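Local structure of DPS family dna-binding stress response protein (Thermosynechococcus elongatus, 2C41) at residues C[12-17]-C[130-135]; C[83-88]-C[110-115]. The protein probably binds and oxidises iron and binds DNA as a twelve-subunit Dps assembly that serves the cell in the response to stress. All blocks are in the same frame, centred on the assembly; numbering follows the deposited sequence.

In the fold
Contact 1 joins two long helices of the ferritin-like four-helix bundle, and contact 2 fastens a loop to it; their centres lie 10 Å apart. In contact 1 these are helix 6-35 and helix 126-149, the first and last of the long helices, while contact 2 holds the loop after the short helix 80-83 to helix 95-122; in sequence it is nested within the span that contact 1 closes. Arg17 couples the two: its NH1 forms a salt bridge with Glu112 OE2 at 3.0 Å, and its CD packs on Thr85 CG2 at 3.6 Å. Val83 CG1 also rests against the backbone of helix 6-35, 3.6 Å from Lys16 O. Contact 1 is buried, whereas contact 2 lies at the surface.

Contact 1: C[12-17]-C[130-135]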
ATOM      1  N   LEU C  12      37.133   8.281  13.304  1.00 16.09           N
ATOM      2  CA  LEU C  12      37.137   7.144  12.387  1.00 16.08           C
ATOM      3  C   LEU C  12      37.392   5.832  13.124  1.00 15.96           C
ATOM      4  O   LEU C  12      36.738   4.820  12.847  1.00 15.75           O
ATOM      5  CB  LEU C  12      38.154   7.352  11.264  1.00 15.99           C
ATOM      6  CG  LEU C  12      37.755   8.442  10.266  1.00 16.69           C
ATOM      7  CD1 LEU C  12      38.909   8.734   9.299  1.00 17.68           C
ATOM      8  CD2 LEU C  12      36.495   8.037   9.511  1.00 16.79           C
ATOM      9  N   THR C  13      38.311   5.862  14.087  1.00 15.70           N
ATOM     10  CA  THR C  13      38.590   4.686  14.917  1.00 15.83           C
ATOM     11  C   THR C  13      37.317   4.240  15.655  1.00 15.29           C
ATOM     12  O   THR C  13      37.004   3.051  15.673  1.00 15.13           O
ATOM     13  CB  THR C  13      39.763   4.969  15.894  1.00 15.89           C
ATOM     14  OG1 THR C  13      40.953   5.203  15.133  1.00 16.37           O
ATOM     15  CG2 THR C  13      39.983   3.811  16.857  1.00 17.35           C
ATOM     16  N   THR C  14      36.571   5.194  16.217  1.00 14.87           N
ATOM     17  CA  THR C  14      35.330   4.857  16.924  1.00 14.42           C
ATOM     18  C   THR C  14      34.315   4.213  15.981  1.00 14.43           C
ATOM     19  O   THR C  14      33.648   3.254  16.360  1.00 13.95           O
ATOM     20  CB  THR C  14      34.666   6.054  17.648  1.00 14.57           C
ATOM     21  OG1 THR C  14      33.987   6.905  16.706  1.00 14.00           O
ATOM     22  CG2 THR C  14      35.694   6.851  18.476  1.00 14.00           C
ATOM     23  N   LEU C  15      34.214   4.723  14.756  1.00 13.80           N
ATOM     24  CA  LEU C  15      33.213   4.194  13.812  1.00 13.95           C
ATOM     25  C   LEU C  15      33.517   2.747  13.433  1.00 14.07           C
ATOM     26  O   LEU C  15      32.611   1.938  13.300  1.00 13.89           O
ATOM     27  CB  LEU C  15      33.089   5.065  12.558  1.00 14.04           C
ATOM     28  CG  LEU C  15      32.394   6.413  12.788  1.00 13.50           C
ATOM     29  CD1 LEU C  15      32.757   7.426  11.705  1.00 13.85           C
ATOM     30  CD2 LEU C  15      30.851   6.245  12.925  1.00 13.62           C
ATOM     31  N   LYS C  16      34.795   2.426  13.271  1.00 14.04           N
ATOM     32  CA  LYS C  16      35.179   1.052  12.942  1.00 14.41           C
ATOM     33  C   LYS C  16      34.800   0.098  14.075  1.00 14.23           C
ATOM     34  O   LYS C  16      34.224  -0.970  13.831  1.00 14.07           O
ATOM     35  CB  LYS C  16      36.675   0.960  12.622  1.00 14.68           C
ATOM     36  CG  LYS C  16      37.064   1.656  11.329  1.00 16.40           C
ATOM     37  CD  LYS C  16      38.288   0.980  10.727  1.00 20.45           C
ATOM     38  CE  LYS C  16      39.295   1.946  10.125  1.00 22.82           C
ATOM     39  NZ  LYS C  16      38.782   3.198   9.492  1.00 22.34           N
ATOM     40  N   ARG C  17      35.117   0.490  15.309  1.00 13.95           N
ATOM     41  CA  ARG C  17      34.768  -0.309  16.481  1.00 13.73           C
ATOM     42  C   ARG C  17      33.250  -0.470  16.602  1.00 13.46           C
ATOM     43  O   ARG C  17      32.753  -1.578  16.820  1.00 13.27           O
ATOM     44  CB  ARG C  17      35.340   0.317  17.761  1.00 13.23           C
ATOM     45  CG  ARG C  17      34.909  -0.400  19.055  1.00 13.10           C
ATOM     46  CD  ARG C  17      35.699   0.081  20.298  1.00 13.40           C
ATOM     47  NE  ARG C  17      36.050   1.505  20.245  1.00 13.93           N
ATOM     48  CZ  ARG C  17      35.192   2.518  20.385  1.00 15.43           C
ATOM     49  NH1 ARG C  17      33.899   2.293  20.589  1.00 12.65           N
ATOM     50  NH2 ARG C  17      35.638   3.772  20.316  1.00 13.87           N
ATOM     51  N   ASP C 130      25.499  12.981  16.346  1.00 13.56           N
ATOM     52  CA  ASP C 130      24.061  12.769  16.187  1.00 13.65           C
ATOM     53  C   ASP C 130      23.738  11.302  15.905  1.00 13.31           C
ATOM     54  O   ASP C 130      22.791  10.760  16.466  1.00 13.26           O
ATOM     55  CB  ASP C 130      23.491  13.651  15.069  1.00 13.89           C
ATOM     56  CG  ASP C 130      22.006  13.438  14.871  1.00 14.31           C
ATOM     57  OD1 ASP C 130      21.226  13.813  15.773  1.00 15.94           O
ATOM     58  OD2 ASP C 130      21.623  12.860  13.835  1.00 15.88           O
ATOM     59  N   LEU C 131      24.532  10.673  15.042  1.00 13.07           N
ATOM     60  CA  LEU C 131      24.357   9.269  14.712  1.00 13.20           C
ATOM     61  C   LEU C 131      24.414   8.424  15.986  1.00 13.22           C
ATOM     62  O   LEU C 131      23.506   7.637  16.253  1.00 12.95           O
ATOM     63  CB  LEU C 131      25.416   8.815  13.695  1.00 12.94           C
ATOM     64  CG  LEU C 131      25.376   7.354  13.235  1.00 13.34           C
ATOM     65  CD1 LEU C 131      24.014   6.979  12.664  1.00 14.19           C
ATOM     66  CD2 LEU C 131      26.482   7.090  12.220  1.00 14.14           C
ATOM     67  N   TYR C 132      25.462   8.615  16.786  1.00 13.00           N
ATOM     68  CA  TYR C 132      25.596   7.880  18.042  1.00 13.15           C
ATOM     69  C   TYR C 132      24.456   8.182  19.011  1.00 13.36           C
ATOM     70  O   TYR C 132      23.981   7.292  19.728  1.00 13.14           O
ATOM     71  CB  TYR C 132      26.943   8.193  18.711  1.00 13.13           C
ATOM     72  CG  TYR C 132      28.143   7.584  18.016  1.00 12.85           C
ATOM     73  CD1 TYR C 132      29.324   8.314  17.856  1.00 13.49           C
ATOM     74  CD2 TYR C 132      28.105   6.274  17.523  1.00 14.24           C
ATOM     75  CE1 TYR C 132      30.426   7.760  17.220  1.00 13.00           C
ATOM     76  CE2 TYR C 132      29.203   5.712  16.886  1.00 13.51           C
ATOM     77  CZ  TYR C 132      30.361   6.462  16.742  1.00 14.18           C
ATOM     78  OH  TYR C 132      31.447   5.891  16.132  1.00 13.56           O
ATOM     79  N   THR C 133      24.032   9.445  19.029  1.00 13.12           N
ATOM     80  CA  THR C 133      22.960   9.904  19.920  1.00 13.25           C
ATOM     81  C   THR C 133      21.625   9.240  19.573  1.00 13.27           C
ATOM     82  O   THR C 133      20.867   8.858  20.466  1.00 13.31           O
ATOM     83  CB  THR C 133      22.841  11.426  19.903  1.00 12.93           C
ATOM     84  OG1 THR C 133      24.059  11.995  20.400  1.00 13.79           O
ATOM     85  CG2 THR C 133      21.678  11.905  20.787  1.00 13.54           C
ATOM     86  N   ARG C 134      21.350   9.097  18.278  1.00 13.02           N
ATOM     87  CA  ARG C 134      20.141   8.399  17.823  1.00 13.36           C
ATOM     88  C   ARG C 134      20.224   6.893  18.094  1.00 13.05           C
ATOM     89  O   ARG C 134      19.306   6.297  18.673  1.00 12.61           O
ATOM     90  CB  ARG C 134      19.893   8.674  16.332  1.00 12.58           C
ATOM     91  CG  ARG C 134      18.752   7.845  15.722  1.00 14.52           C
ATOM     92  CD  ARG C 134      18.300   8.381  14.369  1.00 15.23           C
ATOM     93  NE  ARG C 134      19.403   8.549  13.420  1.00 17.78           N
ATOM     94  CZ  ARG C 134      19.951   7.573  12.690  1.00 19.50           C
ATOM     95  NH1 ARG C 134      20.949   7.863  11.860  1.00 18.82           N
ATOM     96  NH2 ARG C 134      19.506   6.318  12.768  1.00 18.72           N
ATOM     97  N   LEU C 135      21.326   6.280  17.671  1.00 12.66           N
ATOM     98  CA  LEU C 135      21.470   4.830  17.778  1.00 12.65           C
ATOM     99  C   LEU C 135      21.471   4.334  19.219  1.00 12.67           C
ATOM    100  O   LEU C 135      20.924   3.268  19.514  1.00 12.01           O
ATOM    101  CB  LEU C 135      22.723   4.336  17.042  1.00 13.05           C
ATOM    102  CG  LEU C 135      22.790   4.544  15.517  1.00 12.83           C
ATOM    103  CD1 LEU C 135      23.990   3.777  14.949  1.00 15.21           C
ATOM    104  CD2 LEU C 135      21.481   4.141  14.828  1.00 15.49           C
TER
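Thr14 OG1 is gripped by two neighbours: it accepts a hydrogen bond of 2.8 Å from Tyr132 OH across the contact and is also hydrogen-bonded to the carbonyl oxygen of Val11, one turn back on its own helix. OG1 stands between the backbone N and the carbonyl carbon (chi1 77°), and from there it can serve both the helix backbone and the tyrosine. It meets the ring at its edge, near the ring plane, with Tyr132 CE1 3.7 Å away.

Tyr132 does most of the reaching. Its CG lies anti to the carbonyl carbon, beside the backbone N (chi1 -72°), and the ring spans the gap from helix 126-149 to helix 6-35, where even the nearest CA atoms, those of Leu15 and Tyr132, are 9.5 Å apart. Leu15 supplies the apolar part of the contact. One of its methyls, CD2, comes to 3.3 Å from Tyr132 OH and 3.9 Å from Tyr132 CZ, approaching the ring obliquely, while Leu15 CG sits 3.5 Å from the same hydroxyl. The phenol oxygen thus meets both a polar and an apolar partner.

The helices between which this bridge runs belong to the four-helix bundle of the ferritin-like fold. Helix 95-122 closes in on the polar side, with Asp116 touching both Thr14 and Tyr132, and helix 41-68 packs on Leu15 through Arg65 and Ser66. The other two long helices thus flank the contact, one on Thr14 and Tyr132, the other on Leu15.

The chemistry implies a chain of two neutral hydrogen bonds within a buried interface: the tyrosine hydroxyl donates to Thr14 OG1, whose own hydrogen is left to serve Val11 O.

Contact 2: C[83-88]-C[110-115]; sequences VATVTP and ITEMHQ
Thr85 and Glu112 meet where the loop after the short helix 80-83 passes over the ferritin-like four-helix bundle, and they alone carry the contact to helix 95-122. Their side chains come from opposite directions and touch at their polar ends.

Of the hydrogen bonds, the one across the contact runs from Thr85 OG1 to Glu112 OE1 at 2.7 Å. It arrives on the syn side of that oxygen, 22° out of the carboxylate plane, and the syn approach also brings Thr85 OG1 to 3.2 Å from Glu112 OE2. Glu112 spans the distance with a chain extended beyond CG (chi2 -168°).

The ionic side of the contact belongs to Glu112 OE2, which forms a salt bridge with Arg17 NH1. One carboxylate oxygen thus takes the threonine hydroxyl and the other the guanidinium, which fixes how the group is turned and probably steadies its negative charge. With an alanine at this position, Arg17 would be left with Asp116 as its acidic partner, and the Thr85 hydroxyl would probably lose its strong acceptor, so that the loop is likely to be held less firmly to the bundle.

Lesser ties are a weak hydrogen bond from Thr85 OG1 to Asn21 of helix 6-35 and packing on helix 95-122, where Val86 touches Leu108 and Ile109 and Thr85 also touches Leu108.

Within the helix, His114 adds a side-chain bond to the backbone ladder. Ile110 O accepts from His114 N at 3.1 Å and from His114 ND1 at 2.8 Å, the two donors reaching it from opposite faces of the carbonyl plane; the ND1 bond is nearly straight at 170°, with Ile110 O lying almost exactly in the plane of the imidazole.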
ATOM      1  N   VAL C  83      38.330  -6.221  15.729  1.00 18.03           N
ATOM      2  CA  VAL C  83      38.043  -4.817  15.991  1.00 17.74           C
ATOM      3  C   VAL C  83      36.915  -4.675  17.029  1.00 17.36           C
ATOM      4  O   VAL C  83      36.911  -3.737  17.830  1.00 16.88           O
ATOM      5  CB  VAL C  83      37.693  -4.098  14.648  1.00 17.60           C
ATOM      6  CG1 VAL C  83      37.225  -2.668  14.869  1.00 17.98           C
ATOM      7  CG2 VAL C  83      38.898  -4.116  13.704  1.00 18.02           C
ATOM      8  N   ALA C  84      35.971  -5.623  17.016  1.00 16.86           N
ATOM      9  CA  ALA C  84      34.831  -5.587  17.931  1.00 16.45           C
ATOM     10  C   ALA C  84      35.268  -5.686  19.383  1.00 16.59           C
ATOM     11  O   ALA C  84      36.214  -6.408  19.713  1.00 16.44           O
ATOM     12  CB  ALA C  84      33.831  -6.709  17.611  1.00 16.61           C
ATOM     13  N   THR C  85      34.577  -4.947  20.243  1.00 16.29           N
ATOM     14  CA  THR C  85      34.774  -5.043  21.684  1.00 16.39           C
ATOM     15  C   THR C  85      33.636  -5.775  22.398  1.00 16.69           C
ATOM     16  O   THR C  85      33.812  -6.202  23.533  1.00 16.48           O
ATOM     17  CB  THR C  85      34.976  -3.666  22.326  1.00 16.64           C
ATOM     18  OG1 THR C  85      33.901  -2.801  21.939  1.00 16.43           O
ATOM     19  CG2 THR C  85      36.307  -3.063  21.882  1.00 16.45           C
ATOM     20  N   VAL C  86      32.479  -5.916  21.748  1.00 16.48           N
ATOM     21  CA  VAL C  86      31.421  -6.783  22.283  1.00 16.72           C
ATOM     22  C   VAL C  86      31.850  -8.253  22.231  1.00 16.80           C
ATOM     23  O   VAL C  86      32.652  -8.646  21.384  1.00 16.81           O
ATOM     24  CB  VAL C  86      30.044  -6.605  21.575  1.00 16.92           C
ATOM     25  CG1 VAL C  86      29.532  -5.194  21.765  1.00 17.10           C
ATOM     26  CG2 VAL C  86      30.141  -6.946  20.113  1.00 17.12           C
ATOM     27  N   THR C  87      31.324  -9.047  23.157  1.00 16.83           N
ATOM     28  CA  THR C  87      31.660 -10.466  23.224  1.00 17.08           C
ATOM     29  C   THR C  87      30.894 -11.242  22.151  1.00 16.79           C
ATOM     30  O   THR C  87      29.650 -11.239  22.150  1.00 16.70           O
ATOM     31  CB  THR C  87      31.324 -11.066  24.612  1.00 17.39           C
ATOM     32  OG1 THR C  87      32.121 -10.423  25.616  1.00 18.85           O
ATOM     33  CG2 THR C  87      31.604 -12.558  24.631  1.00 18.19           C
ATOM     34  N   PRO C  88      31.620 -11.918  21.236  1.00 16.59           N
ATOM     35  CA  PRO C  88      30.895 -12.799  20.324  1.00 16.62           C
ATOM     36  C   PRO C  88      30.398 -14.014  21.107  1.00 16.57           C
ATOM     37  O   PRO C  88      31.132 -14.570  21.928  1.00 16.45           O
ATOM     38  CB  PRO C  88      31.953 -13.192  19.283  1.00 16.57           C
ATOM     39  CG  PRO C  88      33.258 -13.076  20.014  1.00 16.79           C
ATOM     40  CD  PRO C  88      33.078 -11.941  20.991  1.00 17.14           C
ATOM     41  N   ILE C 110      26.258   0.908  24.788  1.00 13.52           N
ATOM     42  CA  ILE C 110      25.690   2.160  25.309  1.00 13.70           C
ATOM     43  C   ILE C 110      26.794   3.040  25.912  1.00 14.11           C
ATOM     44  O   ILE C 110      26.882   4.231  25.623  1.00 13.97           O
ATOM     45  CB  ILE C 110      24.573   1.905  26.354  1.00 13.43           C
ATOM     46  CG1 ILE C 110      23.330   1.313  25.659  1.00 13.98           C
ATOM     47  CG2 ILE C 110      24.221   3.202  27.116  1.00 14.23           C
ATOM     48  CD1 ILE C 110      22.348   0.637  26.616  1.00 13.73           C
ATOM     49  N   THR C 111      27.648   2.440  26.731  1.00 14.14           N
ATOM     50  CA  THR C 111      28.774   3.175  27.303  1.00 14.81           C
ATOM     51  C   THR C 111      29.674   3.729  26.195  1.00 14.57           C
ATOM     52  O   THR C 111      30.013   4.916  26.206  1.00 14.28           O
ATOM     53  CB  THR C 111      29.580   2.315  28.288  1.00 14.89           C
ATOM     54  OG1 THR C 111      28.760   2.048  29.431  1.00 16.12           O
ATOM     55  CG2 THR C 111      30.866   3.035  28.746  1.00 16.01           C
ATOM     56  N   GLU C 112      30.039   2.871  25.249  1.00 14.38           N
ATOM     57  CA  GLU C 112      30.897   3.278  24.137  1.00 14.66           C
ATOM     58  C   GLU C 112      30.281   4.374  23.271  1.00 14.60           C
ATOM     59  O   GLU C 112      30.985   5.301  22.868  1.00 14.39           O
ATOM     60  CB  GLU C 112      31.295   2.080  23.278  1.00 14.51           C
ATOM     61  CG  GLU C 112      32.289   1.148  23.979  1.00 15.11           C
ATOM     62  CD  GLU C 112      32.918   0.132  23.052  1.00 16.18           C
ATOM     63  OE1 GLU C 112      33.842  -0.581  23.502  1.00 15.37           O
ATOM     64  OE2 GLU C 112      32.503   0.029  21.876  1.00 16.04           O
ATOM     65  N   MET C 113      28.984   4.278  22.985  1.00 14.07           N
ATOM     66  CA  MET C 113      28.331   5.304  22.175  1.00 14.33           C
ATOM     67  C   MET C 113      28.307   6.668  22.862  1.00 14.29           C
ATOM     68  O   MET C 113      28.448   7.695  22.201  1.00 14.41           O
ATOM     69  CB  MET C 113      26.930   4.875  21.750  1.00 13.84           C
ATOM     70  CG  MET C 113      26.945   3.846  20.612  1.00 13.23           C
ATOM     71  SD  MET C 113      25.305   3.656  19.891  1.00 14.57           S
ATOM     72  CE  MET C 113      25.679   2.455  18.599  1.00 13.71           C
ATOM     73  N   HIS C 114      28.149   6.683  24.183  1.00 14.23           N
ATOM     74  CA  HIS C 114      28.226   7.949  24.919  1.00 14.65           C
ATOM     75  C   HIS C 114      29.647   8.521  24.834  1.00 15.04           C
ATOM     76  O   HIS C 114      29.832   9.713  24.584  1.00 14.96           O
ATOM     77  CB  HIS C 114      27.779   7.778  26.372  1.00 14.59           C
ATOM     78  CG  HIS C 114      26.291   7.720  26.545  1.00 13.57           C
ATOM     79  ND1 HIS C 114      25.558   6.572  26.329  1.00 13.92           N
ATOM     80  CD2 HIS C 114      25.401   8.669  26.927  1.00 15.20           C
ATOM     81  CE1 HIS C 114      24.279   6.819  26.562  1.00 15.22           C
ATOM     82  NE2 HIS C 114      24.155   8.088  26.917  1.00 14.82           N
ATOM     83  N   GLN C 115      30.641   7.665  25.032  1.00 15.27           N
ATOM     84  CA  GLN C 115      32.048   8.079  24.921  1.00 16.04           C
ATOM     85  C   GLN C 115      32.373   8.571  23.508  1.00 15.74           C
ATOM     86  O   GLN C 115      33.017   9.617  23.333  1.00 15.45           O
ATOM     87  CB  GLN C 115      32.980   6.934  25.325  1.00 16.21           C
ATOM     88  CG  GLN C 115      32.895   6.603  26.808  1.00 17.76           C
ATOM     89  CD  GLN C 115      33.700   5.384  27.226  1.00 19.45           C
ATOM     90  OE1 GLN C 115      34.119   5.294  28.382  1.00 24.80           O
ATOM     91  NE2 GLN C 115      33.897   4.430  26.312  1.00 21.32           N
TER